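Local coordinates for ribulose-5-phosphate reductase 1 (Staphylococcus aureus, PDB 6XHK), which catalyses the NADPH-dependent reduction of D-ribulose 5-phosphate to D-ribitol 5-phosphate for wall teichoic acid synthesis, at residues I29-Y34 with M117-L122. Sequence-based numbering, arbitrary orientation.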
ATOM      1  N   ILE A  29       9.793  18.095 -12.288  1.00 86.67           N
ATOM      2  CA  ILE A  29      10.485  16.941 -12.859  1.00 84.12           C
ATOM      3  C   ILE A  29      11.278  16.259 -11.755  1.00 81.99           C
ATOM      4  O   ILE A  29      12.070  16.898 -11.064  1.00 81.91           O
ATOM      5  CB  ILE A  29      11.400  17.351 -14.026  1.00 83.11           C
ATOM      6  CG1 ILE A  29      10.581  17.881 -15.212  1.00 84.07           C
ATOM      7  CG2 ILE A  29      12.245  16.179 -14.467  1.00 82.92           C
ATOM      8  CD1 ILE A  29      10.304  19.366 -15.159  1.00105.34           C
ATOM      9  N   VAL A  30      11.066  14.958 -11.592  1.00 81.74           N
ATOM     10  CA  VAL A  30      11.506  14.200 -10.426  1.00 81.41           C
ATOM     11  C   VAL A  30      12.255  12.968 -10.901  1.00 87.08           C
ATOM     12  O   VAL A  30      11.782  12.260 -11.799  1.00 81.43           O
ATOM     13  CB  VAL A  30      10.307  13.800  -9.542  1.00 81.48           C
ATOM     14  CG1 VAL A  30      10.751  13.120  -8.274  1.00 81.45           C
ATOM     15  CG2 VAL A  30       9.506  15.035  -9.189  1.00 81.73           C
ATOM     16  N   ARG A  31      13.452  12.704 -10.288  1.00 84.35           N
ATOM     17  CA  ARG A  31      14.018  11.417 -10.674  1.00 86.30           C
ATOM     18  C   ARG A  31      13.709  10.396  -9.600  1.00 85.96           C
ATOM     19  O   ARG A  31      13.994  10.636  -8.417  1.00 81.48           O
ATOM     20  CB  ARG A  31      15.529  11.476 -10.882  1.00 87.36           C
ATOM     21  CG  ARG A  31      16.090  10.082 -11.144  1.00 81.66           C
ATOM     22  CD  ARG A  31      17.531  10.105 -11.412  1.00101.42           C
ATOM     23  NE  ARG A  31      18.114   8.773 -11.453  1.00107.88           N
ATOM     24  CZ  ARG A  31      18.334   8.119 -12.591  1.00108.99           C
ATOM     25  NH1 ARG A  31      17.985   8.663 -13.753  1.00107.88           N
ATOM     26  NH2 ARG A  31      18.897   6.922 -12.580  1.00105.52           N
ATOM     27  N   PRO A  32      13.116   9.265  -9.955  1.00 88.23           N
ATOM     28  CA  PRO A  32      12.838   8.253  -8.941  1.00 81.58           C
ATOM     29  C   PRO A  32      14.110   7.690  -8.330  1.00 81.89           C
ATOM     30  O   PRO A  32      15.128   7.536  -9.004  1.00 90.68           O
ATOM     31  CB  PRO A  32      12.032   7.207  -9.719  1.00 92.29           C
ATOM     32  CG  PRO A  32      12.464   7.359 -11.135  1.00 81.55           C
ATOM     33  CD  PRO A  32      12.683   8.834 -11.301  1.00 81.38           C
ATOM     34  N   LEU A  33      14.045   7.428  -7.021  1.00 82.35           N
ATOM     35  CA  LEU A  33      15.152   6.872  -6.244  1.00 83.00           C
ATOM     36  C   LEU A  33      14.881   5.446  -5.782  1.00 83.60           C
ATOM     37  O   LEU A  33      15.604   4.524  -6.164  1.00 88.44           O
ATOM     38  CB  LEU A  33      15.475   7.768  -5.029  1.00 83.49           C
ATOM     39  CG  LEU A  33      15.987   9.176  -5.342  1.00 83.16           C
ATOM     40  CD1 LEU A  33      16.215  10.022  -4.092  1.00 83.79           C
ATOM     41  CD2 LEU A  33      17.233   9.077  -6.196  1.00 83.16           C
ATOM     42  N   TYR A  34      13.871   5.241  -4.944  1.00 95.52           N
ATOM     43  CA  TYR A  34      13.424   3.913  -4.546  1.00 84.69           C
ATOM     44  C   TYR A  34      11.958   3.716  -4.945  1.00 84.45           C
ATOM     45  O   TYR A  34      11.165   4.662  -4.993  1.00 84.08           O
ATOM     46  CB  TYR A  34      13.646   3.708  -3.039  1.00 92.69           C
ATOM     47  CG  TYR A  34      15.108   3.846  -2.628  1.00103.68           C
ATOM     48  CD1 TYR A  34      15.620   5.064  -2.155  1.00 97.55           C
ATOM     49  CD2 TYR A  34      15.971   2.751  -2.687  1.00107.80           C
ATOM     50  CE1 TYR A  34      16.953   5.186  -1.778  1.00 87.27           C
ATOM     51  CE2 TYR A  34      17.310   2.865  -2.309  1.00105.27           C
ATOM     52  CZ  TYR A  34      17.794   4.080  -1.856  1.00108.04           C
ATOM     53  OH  TYR A  34      19.120   4.182  -1.479  1.00117.09           O
ATOM     54  N   MET A 117       8.542   3.620 -13.666  1.00 90.10           N
ATOM     55  CA  MET A 117       9.775   3.095 -14.249  1.00 83.49           C
ATOM     56  C   MET A 117      10.186   3.954 -15.441  1.00 85.93           C
ATOM     57  O   MET A 117      10.069   3.571 -16.605  1.00 95.84           O
ATOM     58  CB  MET A 117       9.607   1.638 -14.638  1.00 91.64           C
ATOM     59  CG  MET A 117       9.030   0.793 -13.549  1.00102.35           C
ATOM     60  SD  MET A 117       8.521  -0.742 -14.293  1.00121.75           S
ATOM     61  CE  MET A 117      10.089  -1.457 -14.679  1.00 92.12           C
ATOM     62  N   GLN A 118      10.694   5.145 -15.136  1.00 98.36           N
ATOM     63  CA  GLN A 118      11.239   6.008 -16.173  1.00 96.68           C
ATOM     64  C   GLN A 118      12.333   6.885 -15.569  1.00 91.51           C
ATOM     65  O   GLN A 118      12.489   6.966 -14.349  1.00 95.07           O
ATOM     66  CB  GLN A 118      10.131   6.841 -16.837  1.00 89.21           C
ATOM     67  CG  GLN A 118       9.135   7.491 -15.916  1.00 77.88           C
ATOM     68  CD  GLN A 118       7.816   7.705 -16.610  1.00103.17           C
ATOM     69  OE1 GLN A 118       7.302   6.788 -17.238  1.00104.99           O
ATOM     70  NE2 GLN A 118       7.293   8.928 -16.563  1.00111.72           N
ATOM     71  N   ASP A 119      13.106   7.537 -16.449  1.00 90.86           N
ATOM     72  CA  ASP A 119      14.210   8.368 -15.975  1.00 87.28           C
ATOM     73  C   ASP A 119      13.704   9.615 -15.254  1.00 93.71           C
ATOM     74  O   ASP A 119      14.351  10.078 -14.309  1.00 98.15           O
ATOM     75  CB  ASP A 119      15.126   8.776 -17.129  1.00 83.24           C
ATOM     76  CG  ASP A 119      16.108   7.685 -17.528  1.00 99.19           C
ATOM     77  OD1 ASP A 119      16.491   6.868 -16.655  1.00105.47           O
ATOM     78  OD2 ASP A 119      16.533   7.686 -18.712  1.00107.64           O
ATOM     79  N   PHE A 120      12.559  10.173 -15.676  1.00 90.14           N
ATOM     80  CA  PHE A 120      11.989  11.343 -15.021  1.00 86.02           C
ATOM     81  C   PHE A 120      10.476  11.183 -14.923  1.00 89.32           C
ATOM     82  O   PHE A 120       9.839  10.669 -15.847  1.00 98.87           O
ATOM     83  CB  PHE A 120      12.296  12.632 -15.780  1.00 92.35           C
ATOM     84  CG  PHE A 120      13.761  12.916 -15.935  1.00100.24           C
ATOM     85  CD1 PHE A 120      14.504  13.436 -14.889  1.00 95.97           C
ATOM     86  CD2 PHE A 120      14.370  12.751 -17.187  1.00 97.76           C
ATOM     87  CE1 PHE A 120      15.843  13.705 -15.057  1.00102.87           C
ATOM     88  CE2 PHE A 120      15.697  13.036 -17.378  1.00 92.90           C
ATOM     89  CZ  PHE A 120      16.439  13.517 -16.310  1.00102.17           C
ATOM     90  N   VAL A 121       9.906  11.628 -13.806  1.00 84.76           N
ATOM     91  CA  VAL A 121       8.466  11.592 -13.562  1.00 82.14           C
ATOM     92  C   VAL A 121       7.990  13.021 -13.371  1.00 83.45           C
ATOM     93  O   VAL A 121       8.517  13.742 -12.518  1.00 90.15           O
ATOM     94  CB  VAL A 121       8.108  10.732 -12.339  1.00 78.93           C
ATOM     95  CG1 VAL A 121       6.631  10.632 -12.188  1.00 79.28           C
ATOM     96  CG2 VAL A 121       8.655   9.338 -12.510  1.00 78.33           C
ATOM     97  N   LEU A 122       6.995  13.431 -14.152  1.00 85.53           N
ATOM     98  CA  LEU A 122       6.435  14.773 -14.024  1.00 91.41           C
ATOM     99  C   LEU A 122       5.216  14.737 -13.119  1.00 81.73           C
ATOM    100  O   LEU A 122       4.347  13.883 -13.273  1.00 81.65           O
ATOM    101  CB  LEU A 122       6.054  15.346 -15.381  1.00 81.96           C
ATOM    102  CG  LEU A 122       7.230  15.284 -16.330  1.00 91.96           C
ATOM    103  CD1 LEU A 122       7.140  14.043 -17.221  1.00105.85           C
ATOM    104  CD2 LEU A 122       7.231  16.536 -17.125  1.00 84.60           C
TER
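Ile29 spreads its two branches over two partners of 117-122: CG2 meets CD1 of the Phe120 ring at 3.6 Å, the two side chains crossing at a slant, while CG1 runs beside Leu122, 4.1 Å from its CD2. The fork follows from chi1 of -66°, which sets CG2 anti to the backbone N and CG1 anti to the carbonyl carbon. Ile29 and Leu122 form a non-hydrogen-bonded antiparallel pair. Next along, Val30 and Val121 make the hydrogen-bonded pair, their side chains on the other face of the sheet. Val121 N gives a nearly straight bond of 2.8 Å to Val30 O. The return bond from Val30 N to Val121 O, 3.0 Å long, is more bent. Val30 O also receives a CA-H...O contact from Phe120 and lies at the edge of its ring. Arg31 stretches out from CG to NE alongside Asp119, guanidinium and carboxylate planes 23° apart, yet the salt bridge from NH1 to OD1 is long at 3.7 Å; Asp119 OD2 accepts a hydrogen bond from Gln4 NE2. Beyond Val30 no bridge joins the two segments; Pro32 lays CG against Gln118 O and CD near Asp119 O, with CD 4.2 Å from Val121 CG2. Gln118 folds back to bond its NE2 to Phe120 O, which also accepts from Asn3. Both segments belong to the GroES-like part; strand 28-36 pairs antiparallel with 65-73 and also with 334-339, near the C-terminus. Trp339 packs on Arg31 and Pro32, and strand 2-10 touches Gln118 and Asp119.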